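Local coordinates for glycoside hydrolase family 16 protein (Akkermansia muciniphila, PDB 6T2N) that probably cleaves internal beta-galactosidic linkages in the O-glycan chains of mucin, as an endo-acting O-glycanase of the human gut microbiota, at residues A[155-167]-A[282-294]. Numbering follows the deposited sequence.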
ATOM      1  N   PRO A 155      12.454   5.876   4.434  1.00 68.33           N
ATOM      2  CA  PRO A 155      13.841   6.106   4.042  1.00 65.43           C
ATOM      3  C   PRO A 155      13.874   7.501   3.435  1.00 63.09           C
ATOM      4  O   PRO A 155      12.845   8.002   3.186  1.00 61.74           O
ATOM      5  CB  PRO A 155      14.086   5.013   3.006  1.00 64.96           C
ATOM      6  CG  PRO A 155      12.702   4.783   2.406  1.00 65.21           C
ATOM      7  CD  PRO A 155      11.787   4.850   3.604  1.00 64.12           C
ATOM      8  N   LYS A 156      15.049   8.062   3.205  1.00 64.98           N
ATOM      9  CA  LYS A 156      15.188   9.328   2.435  1.00 65.62           C
ATOM     10  C   LYS A 156      16.505   9.252   1.655  1.00 67.05           C
ATOM     11  O   LYS A 156      17.585   9.303   2.305  1.00 69.93           O
ATOM     12  CB  LYS A 156      15.128  10.551   3.358  1.00 64.72           C
ATOM     13  CG  LYS A 156      15.587  11.851   2.724  1.00 64.79           C
ATOM     14  CD  LYS A 156      15.544  13.040   3.632  1.00 67.91           C
ATOM     15  CE  LYS A 156      15.423  14.320   2.841  1.00 70.92           C
ATOM     16  NZ  LYS A 156      15.994  15.475   3.569  1.00 76.98           N
ATOM     17  N   THR A 157      16.374   9.135   0.329  1.00 65.69           N
ATOM     18  CA  THR A 157      17.443   9.136  -0.698  1.00 67.66           C
ATOM     19  C   THR A 157      16.778   9.336  -2.072  1.00 68.34           C
ATOM     20  O   THR A 157      15.531   9.187  -2.190  1.00 72.26           O
ATOM     21  CB  THR A 157      18.270   7.849  -0.567  1.00 69.78           C
ATOM     22  OG1 THR A 157      19.597   8.027  -1.075  1.00 73.23           O
ATOM     23  CG2 THR A 157      17.624   6.672  -1.260  1.00 68.51           C
ATOM     24  N   LYS A 158      17.564   9.679  -3.086  1.00 69.46           N
ATOM     25  CA  LYS A 158      17.109   9.860  -4.498  1.00 67.52           C
ATOM     26  C   LYS A 158      16.496   8.548  -5.005  1.00 63.34           C
ATOM     27  O   LYS A 158      17.149   7.514  -5.012  1.00 61.20           O
ATOM     28  CB  LYS A 158      18.282  10.333  -5.367  1.00 70.71           C
ATOM     29  CG  LYS A 158      17.946  11.068  -6.651  1.00 72.39           C
ATOM     30  CD  LYS A 158      19.072  11.991  -7.090  1.00 77.54           C
ATOM     31  CE  LYS A 158      18.824  12.672  -8.421  1.00 80.43           C
ATOM     32  NZ  LYS A 158      18.349  11.731  -9.469  1.00 78.40           N
ATOM     33  N   GLY A 159      15.221   8.596  -5.352  1.00 65.04           N
ATOM     34  CA  GLY A 159      14.532   7.593  -6.190  1.00 64.94           C
ATOM     35  C   GLY A 159      13.714   6.616  -5.367  1.00 62.80           C
ATOM     36  O   GLY A 159      12.919   5.861  -5.973  1.00 65.15           O
ATOM     37  N   ILE A 160      13.894   6.620  -4.041  1.00 61.36           N
ATOM     38  CA  ILE A 160      13.104   5.739  -3.140  1.00 59.89           C
ATOM     39  C   ILE A 160      11.622   6.146  -3.193  1.00 59.81           C
ATOM     40  O   ILE A 160      11.299   7.357  -3.252  1.00 63.57           O
ATOM     41  CB  ILE A 160      13.680   5.736  -1.706  1.00 60.14           C
ATOM     42  CG1 ILE A 160      13.258   4.457  -0.999  1.00 59.99           C
ATOM     43  CG2 ILE A 160      13.331   6.977  -0.911  1.00 60.09           C
ATOM     44  CD1 ILE A 160      13.752   3.227  -1.725  1.00 60.86           C
ATOM     45  N   TRP A 161      10.751   5.144  -3.140  1.00 59.28           N
ATOM     46  CA  TRP A 161       9.283   5.296  -3.205  1.00 58.58           C
ATOM     47  C   TRP A 161       8.658   4.327  -2.211  1.00 54.94           C
ATOM     48  O   TRP A 161       8.260   3.212  -2.538  1.00 53.93           O
ATOM     49  CB  TRP A 161       8.820   5.078  -4.640  1.00 63.53           C
ATOM     50  CG  TRP A 161       7.399   5.416  -4.952  1.00 65.23           C
ATOM     51  CD1 TRP A 161       6.343   5.592  -4.112  1.00 68.48           C
ATOM     52  CD2 TRP A 161       6.881   5.490  -6.273  1.00 74.73           C
ATOM     53  NE1 TRP A 161       5.204   5.797  -4.821  1.00 70.15           N
ATOM     54  CE2 TRP A 161       5.507   5.758  -6.153  1.00 77.08           C
ATOM     55  CE3 TRP A 161       7.465   5.386  -7.547  1.00 81.57           C
ATOM     56  CZ2 TRP A 161       4.700   5.907  -7.285  1.00 83.18           C
ATOM     57  CZ3 TRP A 161       6.672   5.553  -8.665  1.00 84.70           C
ATOM     58  CH2 TRP A 161       5.299   5.794  -8.529  1.00 84.95           C
ATOM     59  N   PRO A 162       8.572   4.742  -0.940  1.00 51.80           N
ATOM     60  CA  PRO A 162       7.890   3.943   0.055  1.00 52.69           C
ATOM     61  C   PRO A 162       6.399   4.185  -0.149  1.00 52.96           C
ATOM     62  O   PRO A 162       6.012   5.298  -0.510  1.00 56.35           O
ATOM     63  CB  PRO A 162       8.403   4.486   1.402  1.00 54.75           C
ATOM     64  CG  PRO A 162       8.982   5.884   1.095  1.00 54.27           C
ATOM     65  CD  PRO A 162       9.134   5.988  -0.408  1.00 53.45           C
ATOM     66  N   ALA A 163       5.611   3.159   0.131  1.00 53.21           N
ATOM     67  CA  ALA A 163       4.154   3.176  -0.059  1.00 53.66           C
ATOM     68  C   ALA A 163       3.503   2.229   0.942  1.00 57.13           C
ATOM     69  O   ALA A 163       4.020   1.124   1.124  1.00 62.75           O
ATOM     70  CB  ALA A 163       3.830   2.789  -1.461  1.00 50.91           C
ATOM     71  N   ILE A 164       2.426   2.696   1.569  1.00 56.65           N
ATOM     72  CA  ILE A 164       1.387   1.881   2.249  1.00 55.17           C
ATOM     73  C   ILE A 164       0.123   2.005   1.409  1.00 52.76           C
ATOM     74  O   ILE A 164      -0.370   3.114   1.277  1.00 50.10           O
ATOM     75  CB  ILE A 164       1.200   2.425   3.666  1.00 55.47           C
ATOM     76  CG1 ILE A 164       2.536   2.382   4.399  1.00 56.09           C
ATOM     77  CG2 ILE A 164       0.080   1.735   4.426  1.00 54.77           C
ATOM     78  CD1 ILE A 164       2.595   3.369   5.537  1.00 60.15           C
ATOM     79  N   TRP A 165      -0.380   0.903   0.864  1.00 53.68           N
ATOM     80  CA  TRP A 165      -1.555   0.991  -0.022  1.00 54.06           C
ATOM     81  C   TRP A 165      -2.306  -0.337  -0.162  1.00 56.32           C
ATOM     82  O   TRP A 165      -1.770  -1.379   0.174  1.00 62.45           O
ATOM     83  CB  TRP A 165      -1.094   1.586  -1.332  1.00 50.70           C
ATOM     84  CG  TRP A 165      -0.085   0.748  -2.015  1.00 52.34           C
ATOM     85  CD1 TRP A 165       1.167   0.472  -1.577  1.00 54.67           C
ATOM     86  CD2 TRP A 165      -0.225   0.087  -3.278  1.00 53.53           C
ATOM     87  NE1 TRP A 165       1.792  -0.341  -2.470  1.00 51.72           N
ATOM     88  CE2 TRP A 165       0.972  -0.584  -3.527  1.00 50.18           C
ATOM     89  CE3 TRP A 165      -1.251  -0.021  -4.218  1.00 54.91           C
ATOM     90  CZ2 TRP A 165       1.181  -1.344  -4.664  1.00 49.72           C
ATOM     91  CZ3 TRP A 165      -1.036  -0.762  -5.351  1.00 53.13           C
ATOM     92  CH2 TRP A 165       0.170  -1.413  -5.570  1.00 50.70           C
ATOM     93  N   LEU A 166      -3.582  -0.226  -0.526  1.00 58.84           N
ATOM     94  CA  LEU A 166      -4.575  -1.326  -0.651  1.00 57.45           C
ATOM     95  C   LEU A 166      -5.250  -1.264  -2.033  1.00 55.59           C
ATOM     96  O   LEU A 166      -5.476  -0.168  -2.536  1.00 51.06           O
ATOM     97  CB  LEU A 166      -5.624  -1.170   0.448  1.00 56.05           C
ATOM     98  CG  LEU A 166      -5.080  -1.040   1.871  1.00 55.04           C
ATOM     99  CD1 LEU A 166      -4.927   0.416   2.322  1.00 51.90           C
ATOM    100  CD2 LEU A 166      -5.958  -1.802   2.841  1.00 54.96           C
ATOM    101  N   LEU A 167      -5.482  -2.441  -2.610  1.00 57.18           N
ATOM    102  CA  LEU A 167      -6.163  -2.724  -3.899  1.00 55.86           C
ATOM    103  C   LEU A 167      -7.405  -3.559  -3.583  1.00 58.01           C
ATOM    104  O   LEU A 167      -7.270  -4.496  -2.749  1.00 59.50           O
ATOM    105  CB  LEU A 167      -5.247  -3.553  -4.804  1.00 56.08           C
ATOM    106  CG  LEU A 167      -4.109  -2.815  -5.507  1.00 55.46           C
ATOM    107  CD1 LEU A 167      -3.047  -3.793  -6.038  1.00 53.85           C
ATOM    108  CD2 LEU A 167      -4.649  -1.929  -6.617  1.00 54.99           C
ATOM    109  N   LYS A 282      14.957   9.146 -10.687  1.00 67.48           N
ATOM    110  CA  LYS A 282      15.496   7.769 -10.742  1.00 70.28           C
ATOM    111  C   LYS A 282      16.685   7.715  -9.765  1.00 65.01           C
ATOM    112  O   LYS A 282      17.315   8.732  -9.506  1.00 65.27           O
ATOM    113  CB  LYS A 282      15.656   7.407 -12.225  1.00 75.21           C
ATOM    114  CG  LYS A 282      14.364   7.650 -13.032  1.00 81.06           C
ATOM    115  CD  LYS A 282      13.633   6.412 -13.532  1.00 84.71           C
ATOM    116  CE  LYS A 282      14.523   5.607 -14.483  1.00 94.71           C
ATOM    117  NZ  LYS A 282      13.903   4.370 -15.037  1.00 95.01           N
ATOM    118  N   ALA A 283      16.878   6.593  -9.103  1.00 61.23           N
ATOM    119  CA  ALA A 283      18.014   6.356  -8.201  1.00 64.17           C
ATOM    120  C   ALA A 283      19.339   6.387  -8.984  1.00 67.07           C
ATOM    121  O   ALA A 283      19.369   6.126 -10.174  1.00 67.19           O
ATOM    122  CB  ALA A 283      17.768   5.036  -7.540  1.00 63.70           C
ATOM    123  N   PRO A 284      20.504   6.737  -8.400  1.00 71.34           N
ATOM    124  CA  PRO A 284      21.708   6.949  -9.217  1.00 75.31           C
ATOM    125  C   PRO A 284      22.192   5.697  -9.957  1.00 75.60           C
ATOM    126  O   PRO A 284      22.004   4.661  -9.448  1.00 74.28           O
ATOM    127  CB  PRO A 284      22.758   7.385  -8.196  1.00 78.04           C
ATOM    128  CG  PRO A 284      21.936   7.918  -7.026  1.00 77.42           C
ATOM    129  CD  PRO A 284      20.730   7.005  -6.966  1.00 73.13           C
ATOM    130  N   LYS A 285      22.796   5.849 -11.133  1.00 82.35           N
ATOM    131  CA  LYS A 285      23.296   4.729 -11.975  1.00 85.75           C
ATOM    132  C   LYS A 285      24.240   3.858 -11.133  1.00 86.50           C
ATOM    133  O   LYS A 285      24.279   2.649 -11.372  1.00 87.64           O
ATOM    134  CB  LYS A 285      24.014   5.252 -13.231  1.00 95.17           C
ATOM    135  CG  LYS A 285      23.802   4.373 -14.465  1.00105.38           C
ATOM    136  CD  LYS A 285      24.883   4.378 -15.555  1.00110.94           C
ATOM    137  CE  LYS A 285      24.650   3.260 -16.561  1.00110.71           C
ATOM    138  NZ  LYS A 285      25.332   3.523 -17.850  1.00114.92           N
ATOM    139  N   ASP A 286      24.935   4.460 -10.157  1.00 84.84           N
ATOM    140  CA  ASP A 286      26.021   3.863  -9.336  1.00 79.42           C
ATOM    141  C   ASP A 286      25.538   3.462  -7.923  1.00 77.32           C
ATOM    142  O   ASP A 286      26.379   2.962  -7.163  1.00 78.88           O
ATOM    143  CB  ASP A 286      27.166   4.868  -9.258  1.00 81.23           C
ATOM    144  CG  ASP A 286      26.909   6.114  -8.418  1.00 81.72           C
ATOM    145  OD1 ASP A 286      25.757   6.454  -8.141  1.00 80.90           O
ATOM    146  OD2 ASP A 286      27.887   6.741  -8.046  1.00 87.33           O
ATOM    147  N   GLY A 287      24.265   3.673  -7.552  1.00 70.84           N
ATOM    148  CA  GLY A 287      23.710   3.221  -6.262  1.00 70.02           C
ATOM    149  C   GLY A 287      24.103   4.112  -5.077  1.00 74.22           C
ATOM    150  O   GLY A 287      23.989   3.661  -3.898  1.00 71.55           O
ATOM    151  N   GLN A 288      24.523   5.352  -5.325  1.00 77.59           N
ATOM    152  CA  GLN A 288      24.801   6.296  -4.219  1.00 82.88           C
ATOM    153  C   GLN A 288      23.568   6.523  -3.331  1.00 80.92           C
ATOM    154  O   GLN A 288      22.495   6.904  -3.839  1.00 87.99           O
ATOM    155  CB  GLN A 288      25.268   7.656  -4.709  1.00 89.86           C
ATOM    156  CG  GLN A 288      25.905   8.429  -3.564  1.00 97.75           C
ATOM    157  CD  GLN A 288      26.515   9.738  -3.982  1.00105.64           C
ATOM    158  OE1 GLN A 288      26.206  10.278  -5.040  1.00116.38           O
ATOM    159  NE2 GLN A 288      27.373  10.270  -3.130  1.00110.48           N
ATOM    160  N   GLY A 289      23.767   6.398  -2.024  1.00 78.14           N
ATOM    161  CA  GLY A 289      22.768   6.656  -0.986  1.00 74.09           C
ATOM    162  C   GLY A 289      22.234   5.353  -0.449  1.00 72.28           C
ATOM    163  O   GLY A 289      21.552   5.415   0.589  1.00 78.65           O
ATOM    164  N   TYR A 290      22.480   4.235  -1.147  1.00 68.38           N
ATOM    165  CA  TYR A 290      21.889   2.900  -0.855  1.00 66.78           C
ATOM    166  C   TYR A 290      22.959   2.073  -0.157  1.00 69.22           C
ATOM    167  O   TYR A 290      24.125   2.244  -0.455  1.00 75.29           O
ATOM    168  CB  TYR A 290      21.356   2.251  -2.137  1.00 65.08           C
ATOM    169  CG  TYR A 290      20.139   2.953  -2.708  1.00 62.24           C
ATOM    170  CD1 TYR A 290      20.248   4.162  -3.381  1.00 61.10           C
ATOM    171  CD2 TYR A 290      18.880   2.407  -2.591  1.00 59.97           C
ATOM    172  CE1 TYR A 290      19.146   4.832  -3.877  1.00 58.45           C
ATOM    173  CE2 TYR A 290      17.758   3.077  -3.060  1.00 59.81           C
ATOM    174  CZ  TYR A 290      17.882   4.301  -3.699  1.00 57.73           C
ATOM    175  OH  TYR A 290      16.756   4.922  -4.179  1.00 50.64           O
ATOM    176  N   PRO A 291      22.631   1.154   0.775  1.00 70.34           N
ATOM    177  CA  PRO A 291      21.269   0.714   1.040  1.00 71.86           C
ATOM    178  C   PRO A 291      20.425   1.699   1.852  1.00 71.85           C
ATOM    179  O   PRO A 291      20.903   2.644   2.421  1.00 73.95           O
ATOM    180  CB  PRO A 291      21.455  -0.566   1.883  1.00 71.81           C
ATOM    181  CG  PRO A 291      22.883  -0.927   1.673  1.00 72.50           C
ATOM    182  CD  PRO A 291      23.562   0.424   1.626  1.00 73.16           C
ATOM    183  N   VAL A 292      19.145   1.407   1.914  1.00 70.89           N
ATOM    184  CA  VAL A 292      18.179   2.285   2.599  1.00 65.75           C
ATOM    185  C   VAL A 292      17.121   1.323   3.126  1.00 62.37           C
ATOM    186  O   VAL A 292      17.014   0.197   2.509  1.00 60.02           O
ATOM    187  CB  VAL A 292      17.796   3.341   1.554  1.00 65.69           C
ATOM    188  CG1 VAL A 292      16.314   3.533   1.363  1.00 67.09           C
ATOM    189  CG2 VAL A 292      18.505   4.634   1.856  1.00 67.78           C
ATOM    190  N   LYS A 293      16.487   1.689   4.253  1.00 62.85           N
ATOM    191  CA  LYS A 293      15.441   0.876   4.951  1.00 63.79           C
ATOM    192  C   LYS A 293      14.066   1.587   5.085  1.00 58.44           C
ATOM    193  O   LYS A 293      13.996   2.781   5.352  1.00 59.09           O
ATOM    194  CB  LYS A 293      15.976   0.526   6.337  1.00 67.77           C
ATOM    195  CG  LYS A 293      17.189  -0.373   6.369  1.00 73.01           C
ATOM    196  CD  LYS A 293      17.625  -0.754   7.784  1.00 78.99           C
ATOM    197  CE  LYS A 293      19.056  -1.267   7.830  1.00 85.99           C
ATOM    198  NZ  LYS A 293      19.443  -1.734   9.186  1.00 91.33           N
ATOM    199  N   PHE A 294      12.994   0.825   5.011  1.00 56.65           N
ATOM    200  CA  PHE A 294      11.616   1.289   5.317  1.00 60.54           C
ATOM    201  C   PHE A 294      11.202   0.433   6.509  1.00 63.28           C
ATOM    202  O   PHE A 294      11.266  -0.841   6.350  1.00 66.41           O
ATOM    203  CB  PHE A 294      10.685   1.132   4.098  1.00 58.26           C
ATOM    204  CG  PHE A 294       9.250   1.591   4.186  1.00 55.58           C
ATOM    205  CD1 PHE A 294       8.847   2.619   5.012  1.00 58.57           C
ATOM    206  CD2 PHE A 294       8.312   1.081   3.308  1.00 56.85           C
ATOM    207  CE1 PHE A 294       7.538   3.093   5.006  1.00 56.04           C
ATOM    208  CE2 PHE A 294       7.007   1.549   3.301  1.00 55.48           C
ATOM    209  CZ  PHE A 294       6.618   2.530   4.182  1.00 54.67           C
TER
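Tyr290 points its hydroxyl into the turn at Thr157 to Ile160: OH donates to the carbonyl O of Lys158 at 2.8 Å, arriving 31° out of the carbonyl plane, while that oxygen lies at the edge of the phenol ring. CG2 of Thr157 sits obliquely against the same ring, 3.4 Å from CZ, and CD1 of Ile160 approaches CE2 from the same side of the ring, also obliquely. A phenylalanine in place of Tyr290 would probably leave the Lys158 carbonyl without this donor and the turn less firmly tied. The same carbonyl O also receives a CA-H...O contact from Ala283, and NZ of Lys158, its chain bent at the last torsion, makes a weak hydrogen bond to the carbonyl O of Lys282. Further along, CG1 of Ile160 meets CG1 of Val292 tip to tip at 4.0 Å. Phe294 swings CG anti to its backbone N (chi1 -178°), which carries the ring to Pro162: CB stands almost directly over the ring centre, 3.7 Å from the centroid, a CH-pi contact. CG1 of Ile164 and the carbonyl O of Ala163 meet the ring edge, and CD of Pro155 packs 3.9 Å from Phe294 CB. The axes of strands 160-167 and 292-294 approach to 9.0 Å and run nearly parallel at 11°, joined here through side chains across the two sheets of the beta-sandwich characteristic of family 16. Strand 160-168 pairs with 267-275 and 183-184 in one sheet; strand 292-302 lies between 99-104 and 146-153 in the other, and Tyr130 meets the Tyr290 ring edge-to-face.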